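Long-range contact in carboxypeptidase 1 (Deinococcus radiodurans str. R1, PDB 5GIV), which probably releases amino acids one at a time from the C-terminus of peptides, with broad specificity, as a zinc-dependent M32 metallocarboxypeptidase: residues A[355-367]-A[381-393]. Sequence-based numbering, arbitrary orientation.
Sequences LTYNLHVITRFEL and LADAWHAAYEQNL
Segment 381-393 runs back along segment 355-367, the helix axes of the two segments 9.8 Å apart at their closest and their directions 144° apart, with Thr363 facing Ala388 where the backbones come close. Tyr389 OH is the polar centre. His360 ND1 hydrogen-bonds Tyr389 OH at 2.6 Å, near the imidazole plane; the His360 side chain lies about 11 Å from that of the zinc ligand Glu296. Arg364 grips Tyr389 OH end-on through NH1 (2.9 Å) and NH2 (3.2 Å), both bonds lying in the guanidinium plane. NH1 also reaches back to His360 O from above the carbonyl plane, and NH2 forms a salt bridge with Asp407. Over one guanidinium face stands the Trp385 ring, its CH2 3.4 Å from Arg364 CZ and the two planes 66° apart, so an edge rather than a face of the indole touches the arginine. Replacing Arg364 by an alanine is likely to cost Asp407 this salt bridge and to leave Tyr389 OH, within the two helices, to His360. Leu393 CD1 sits squarely over the His360 ring in a CH-pi contact, 3.7 Å from its centroid. Further out, Asn392 ND2 gives a nearly straight bond to Thr363 OG1 (3.0 Å), while its OD1 takes one from Arg180. Thr363 chi1 of -61° puts OG1 anti to the carbonyl carbon, where it also donates to Leu359 O, and turns CG2 onto Ala388 CB. Leu367 closes the other end, its CD1 against Trp385 and CD2 against Ala384. The result is a splayed, roughly antiparallel helical hairpin of the largely helical M32 fold, with a buried polar cluster on the flank of its interface.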
loop_
_atom_site.group_PDB
_atom_site.type_symbol
_atom_site.label_atom_id
_atom_site.label_comp_id
_atom_site.label_asym_id
_atom_site.label_seq_id
_atom_site.Cartn_x
_atom_site.Cartn_y
_atom_site.Cartn_z
ATOM N N LEU A 355 -28.927 -13.769 -17.163
ATOM C CA LEU A 355 -29.515 -14.140 -18.442
ATOM C C LEU A 355 -29.193 -13.158 -19.561
ATOM O O LEU A 355 -29.007 -13.575 -20.709
ATOM C CB LEU A 355 -31.034 -14.295 -18.302
ATOM C CG LEU A 355 -31.509 -15.457 -17.431
ATOM C CD1 LEU A 355 -33.007 -15.617 -17.554
ATOM C CD2 LEU A 355 -30.773 -16.747 -17.812
ATOM N N THR A 356 -29.157 -11.862 -19.271
ATOM C CA THR A 356 -28.921 -10.859 -20.299
ATOM C C THR A 356 -27.466 -10.415 -20.392
ATOM O O THR A 356 -27.122 -9.683 -21.326
ATOM C CB THR A 356 -29.816 -9.636 -20.064
ATOM O OG1 THR A 356 -29.421 -8.979 -18.854
ATOM C CG2 THR A 356 -31.287 -10.062 -19.958
ATOM N N TYR A 357 -26.599 -10.870 -19.484
ATOM C CA TYR A 357 -25.235 -10.350 -19.431
ATOM C C TYR A 357 -24.530 -10.484 -20.775
ATOM O O TYR A 357 -23.905 -9.533 -21.259
ATOM C CB TYR A 357 -24.427 -11.065 -18.344
ATOM C CG TYR A 357 -23.006 -10.533 -18.229
ATOM C CD1 TYR A 357 -21.973 -11.051 -19.010
ATOM C CD2 TYR A 357 -22.708 -9.492 -17.363
ATOM C CE1 TYR A 357 -20.685 -10.556 -18.907
ATOM C CE2 TYR A 357 -21.422 -8.990 -17.258
ATOM C CZ TYR A 357 -20.420 -9.523 -18.033
ATOM O OH TYR A 357 -19.155 -9.021 -17.911
ATOM N N ASN A 358 -24.606 -11.661 -21.386
ATOM C CA ASN A 358 -23.794 -11.915 -22.568
ATOM C C ASN A 358 -24.169 -11.009 -23.732
ATOM O O ASN A 358 -23.322 -10.740 -24.593
ATOM C CB ASN A 358 -23.906 -13.391 -22.948
ATOM C CG ASN A 358 -23.409 -14.302 -21.839
ATOM O OD1 ASN A 358 -22.346 -14.078 -21.273
ATOM N ND2 ASN A 358 -24.186 -15.316 -21.509
ATOM N N LEU A 359 -25.388 -10.475 -23.745
ATOM C CA LEU A 359 -25.765 -9.556 -24.811
ATOM C C LEU A 359 -24.913 -8.289 -24.793
ATOM O O LEU A 359 -24.707 -7.664 -25.840
ATOM C CB LEU A 359 -27.251 -9.217 -24.690
ATOM C CG LEU A 359 -28.171 -10.433 -24.797
ATOM C CD1 LEU A 359 -29.582 -10.080 -24.391
ATOM C CD2 LEU A 359 -28.152 -10.968 -26.222
ATOM N N HIS A 360 -24.408 -7.891 -23.622
ATOM C CA HIS A 360 -23.503 -6.744 -23.569
ATOM C C HIS A 360 -22.143 -7.081 -24.173
ATOM O O HIS A 360 -21.553 -6.257 -24.884
ATOM C CB HIS A 360 -23.336 -6.261 -22.124
ATOM C CG HIS A 360 -24.605 -5.791 -21.483
ATOM N ND1 HIS A 360 -24.968 -4.461 -21.428
ATOM C CD2 HIS A 360 -25.583 -6.474 -20.844
ATOM C CE1 HIS A 360 -26.120 -4.348 -20.791
ATOM N NE2 HIS A 360 -26.517 -5.554 -20.430
ATOM N N VAL A 361 -21.614 -8.269 -23.865
ATOM C CA VAL A 361 -20.322 -8.684 -24.402
ATOM C C VAL A 361 -20.397 -8.814 -25.917
ATOM O O VAL A 361 -19.506 -8.356 -26.643
ATOM C CB VAL A 361 -19.868 -10.001 -23.742
ATOM C CG1 VAL A 361 -18.622 -10.546 -24.409
ATOM C CG2 VAL A 361 -19.620 -9.784 -22.261
ATOM N N ILE A 362 -21.458 -9.458 -26.412
ATOM C CA ILE A 362 -21.645 -9.606 -27.853
ATOM C C ILE A 362 -21.693 -8.243 -28.525
ATOM O O ILE A 362 -21.072 -8.022 -29.571
ATOM C CB ILE A 362 -22.915 -10.418 -28.154
ATOM C CG1 ILE A 362 -22.785 -11.834 -27.587
ATOM C CG2 ILE A 362 -23.205 -10.407 -29.657
ATOM C CD1 ILE A 362 -24.044 -12.654 -27.703
ATOM N N THR A 363 -22.458 -7.312 -27.953
ATOM C CA THR A 363 -22.500 -5.965 -28.507
ATOM C C THR A 363 -21.095 -5.401 -28.703
ATOM O O THR A 363 -20.737 -4.961 -29.799
ATOM C CB THR A 363 -23.315 -5.056 -27.590
ATOM O OG1 THR A 363 -24.646 -5.568 -27.498
ATOM C CG2 THR A 363 -23.345 -3.624 -28.136
ATOM N N ARG A 364 -20.283 -5.419 -27.641
ATOM C CA ARG A 364 -18.949 -4.829 -27.710
ATOM C C ARG A 364 -18.055 -5.573 -28.697
ATOM O O ARG A 364 -17.346 -4.950 -29.499
ATOM C CB ARG A 364 -18.317 -4.825 -26.322
ATOM C CG ARG A 364 -18.976 -3.872 -25.357
ATOM C CD ARG A 364 -18.924 -4.380 -23.919
ATOM N NE ARG A 364 -19.390 -3.357 -22.984
ATOM C CZ ARG A 364 -20.668 -3.015 -22.826
ATOM N NH1 ARG A 364 -21.616 -3.605 -23.549
ATOM N NH2 ARG A 364 -20.995 -2.062 -21.960
ATOM N N PHE A 365 -18.080 -6.908 -28.661
ATOM C CA PHE A 365 -17.231 -7.693 -29.550
ATOM C C PHE A 365 -17.521 -7.367 -31.011
ATOM O O PHE A 365 -16.598 -7.170 -31.811
ATOM C CB PHE A 365 -17.438 -9.178 -29.263
ATOM C CG PHE A 365 -16.619 -10.101 -30.121
ATOM C CD1 PHE A 365 -15.318 -10.401 -29.787
ATOM C CD2 PHE A 365 -17.168 -10.695 -31.246
ATOM C CE1 PHE A 365 -14.572 -11.266 -30.561
ATOM C CE2 PHE A 365 -16.424 -11.569 -32.026
ATOM C CZ PHE A 365 -15.129 -11.852 -31.685
ATOM N N GLU A 366 -18.803 -7.298 -31.378
ATOM C CA GLU A 366 -19.155 -7.050 -32.771
ATOM C C GLU A 366 -18.764 -5.643 -33.211
ATOM O O GLU A 366 -18.385 -5.444 -34.372
ATOM C CB GLU A 366 -20.647 -7.310 -32.981
ATOM C CG GLU A 366 -20.990 -8.805 -32.969
ATOM C CD GLU A 366 -22.474 -9.102 -33.114
ATOM O OE1 GLU A 366 -23.293 -8.149 -33.119
ATOM O OE2 GLU A 366 -22.830 -10.302 -33.200
ATOM N N LEU A 367 -18.806 -4.666 -32.298
ATOM C CA LEU A 367 -18.318 -3.331 -32.626
ATOM C C LEU A 367 -16.807 -3.339 -32.805
ATOM O O LEU A 367 -16.271 -2.621 -33.659
ATOM C CB LEU A 367 -18.729 -2.332 -31.538
ATOM C CG LEU A 367 -20.228 -2.036 -31.393
ATOM C CD1 LEU A 367 -20.526 -1.340 -30.071
ATOM C CD2 LEU A 367 -20.734 -1.185 -32.562
ATOM N N LEU A 381 -18.948 5.547 -33.652
ATOM C CA LEU A 381 -19.095 4.506 -32.637
ATOM C C LEU A 381 -20.254 4.790 -31.691
ATOM O O LEU A 381 -21.011 3.877 -31.344
ATOM C CB LEU A 381 -17.792 4.343 -31.852
ATOM C CG LEU A 381 -17.806 3.312 -30.719
ATOM C CD1 LEU A 381 -18.115 1.899 -31.237
ATOM C CD2 LEU A 381 -16.481 3.330 -29.985
ATOM N N ALA A 382 -20.413 6.043 -31.256
ATOM C CA ALA A 382 -21.475 6.358 -30.304
ATOM C C ALA A 382 -22.831 5.955 -30.857
ATOM O O ALA A 382 -23.643 5.341 -30.155
ATOM C CB ALA A 382 -21.458 7.850 -29.956
ATOM N N ASP A 383 -23.087 6.288 -32.125
ATOM C CA ASP A 383 -24.360 5.942 -32.750
ATOM C C ASP A 383 -24.495 4.437 -32.957
ATOM O O ASP A 383 -25.566 3.871 -32.713
ATOM C CB ASP A 383 -24.509 6.706 -34.065
ATOM C CG ASP A 383 -24.525 8.218 -33.854
ATOM O OD1 ASP A 383 -25.185 8.674 -32.892
ATOM O OD2 ASP A 383 -23.856 8.952 -34.622
ATOM N N ALA A 384 -23.432 3.770 -33.421
ATOM C CA ALA A 384 -23.504 2.323 -33.624
ATOM C C ALA A 384 -23.741 1.592 -32.306
ATOM O O ALA A 384 -24.465 0.586 -32.268
ATOM C CB ALA A 384 -22.229 1.817 -34.294
ATOM N N TRP A 385 -23.142 2.091 -31.218
ATOM C CA TRP A 385 -23.344 1.503 -29.897
ATOM C C TRP A 385 -24.815 1.550 -29.499
ATOM O O TRP A 385 -25.399 0.527 -29.116
ATOM C CB TRP A 385 -22.470 2.233 -28.868
ATOM C CG TRP A 385 -22.582 1.713 -27.436
ATOM C CD1 TRP A 385 -23.658 1.833 -26.600
ATOM C CD2 TRP A 385 -21.557 1.050 -26.675
ATOM N NE1 TRP A 385 -23.375 1.265 -25.379
ATOM C CE2 TRP A 385 -22.093 0.778 -25.399
ATOM C CE3 TRP A 385 -20.246 0.654 -26.951
ATOM C CZ2 TRP A 385 -21.366 0.124 -24.408
ATOM C CZ3 TRP A 385 -19.524 0.002 -25.967
ATOM C CH2 TRP A 385 -20.085 -0.257 -24.712
ATOM N N HIS A 386 -25.432 2.735 -29.571
ATOM C CA HIS A 386 -26.852 2.861 -29.248
ATOM C C HIS A 386 -27.708 1.972 -30.144
ATOM O O HIS A 386 -28.648 1.320 -29.674
ATOM C CB HIS A 386 -27.299 4.321 -29.371
ATOM C CG HIS A 386 -26.764 5.220 -28.297
ATOM N ND1 HIS A 386 -26.730 4.858 -26.966
ATOM C CD2 HIS A 386 -26.248 6.474 -28.357
ATOM C CE1 HIS A 386 -26.211 5.845 -26.256
ATOM N NE2 HIS A 386 -25.910 6.837 -27.075
ATOM N N ALA A 387 -27.400 1.930 -31.440
ATOM C CA ALA A 387 -28.163 1.076 -32.343
ATOM C C ALA A 387 -28.044 -0.389 -31.941
ATOM O O ALA A 387 -29.035 -1.128 -31.958
ATOM C CB ALA A 387 -27.693 1.285 -33.783
ATOM N N ALA A 388 -26.839 -0.827 -31.573
ATOM C CA ALA A 388 -26.652 -2.217 -31.166
ATOM C C ALA A 388 -27.334 -2.510 -29.831
ATOM O O ALA A 388 -27.787 -3.637 -29.607
ATOM C CB ALA A 388 -25.166 -2.553 -31.097
ATOM N N TYR A 389 -27.382 -1.531 -28.916
ATOM C CA TYR A 389 -28.097 -1.745 -27.659
ATOM C C TYR A 389 -29.602 -1.855 -27.897
ATOM O O TYR A 389 -30.260 -2.723 -27.312
ATOM C CB TYR A 389 -27.764 -0.633 -26.653
ATOM C CG TYR A 389 -26.777 -1.080 -25.600
ATOM C CD1 TYR A 389 -25.425 -1.195 -25.890
ATOM C CD2 TYR A 389 -27.200 -1.414 -24.326
ATOM C CE1 TYR A 389 -24.525 -1.629 -24.934
ATOM C CE2 TYR A 389 -26.311 -1.839 -23.364
ATOM C CZ TYR A 389 -24.978 -1.946 -23.667
ATOM O OH TYR A 389 -24.101 -2.382 -22.696
ATOM N N GLU A 390 -30.167 -1.009 -28.767
ATOM C CA GLU A 390 -31.580 -1.173 -29.113
ATOM C C GLU A 390 -31.832 -2.542 -29.731
ATOM O O GLU A 390 -32.802 -3.225 -29.380
ATOM C CB GLU A 390 -32.046 -0.076 -30.067
ATOM C CG GLU A 390 -32.011 1.315 -29.492
ATOM C CD GLU A 390 -32.544 2.339 -30.467
ATOM O OE1 GLU A 390 -33.690 2.156 -30.943
ATOM O OE2 GLU A 390 -31.813 3.316 -30.765
ATOM N N GLN A 391 -30.954 -2.966 -30.643
ATOM C CA GLN A 391 -31.140 -4.248 -31.309
ATOM C C GLN A 391 -30.981 -5.416 -30.343
ATOM O O GLN A 391 -31.804 -6.336 -30.340
ATOM C CB GLN A 391 -30.120 -4.386 -32.440
ATOM C CG GLN A 391 -29.962 -5.809 -32.960
ATOM C CD GLN A 391 -28.820 -5.959 -33.961
ATOM O OE1 GLN A 391 -28.171 -4.978 -34.343
ATOM N NE2 GLN A 391 -28.529 -7.202 -34.342
ATOM N N ASN A 392 -29.967 -5.371 -29.476
ATOM C CA ASN A 392 -29.631 -6.549 -28.687
ATOM C C ASN A 392 -30.286 -6.577 -27.318
ATOM O O ASN A 392 -30.529 -7.663 -26.788
ATOM C CB ASN A 392 -28.114 -6.677 -28.515
ATOM C CG ASN A 392 -27.404 -6.967 -29.823
ATOM O OD1 ASN A 392 -27.979 -7.565 -30.734
ATOM N ND2 ASN A 392 -26.134 -6.577 -29.908
ATOM N N LEU A 393 -30.573 -5.425 -26.724
ATOM C CA LEU A 393 -31.145 -5.397 -25.388
ATOM C C LEU A 393 -32.481 -4.685 -25.325
ATOM O O LEU A 393 -33.089 -4.647 -24.254
ATOM C CB LEU A 393 -30.157 -4.757 -24.412
ATOM C CG LEU A 393 -28.985 -5.702 -24.149
ATOM C CD1 LEU A 393 -27.676 -4.954 -23.997
ATOM C CD2 LEU A 393 -29.284 -6.509 -22.913
#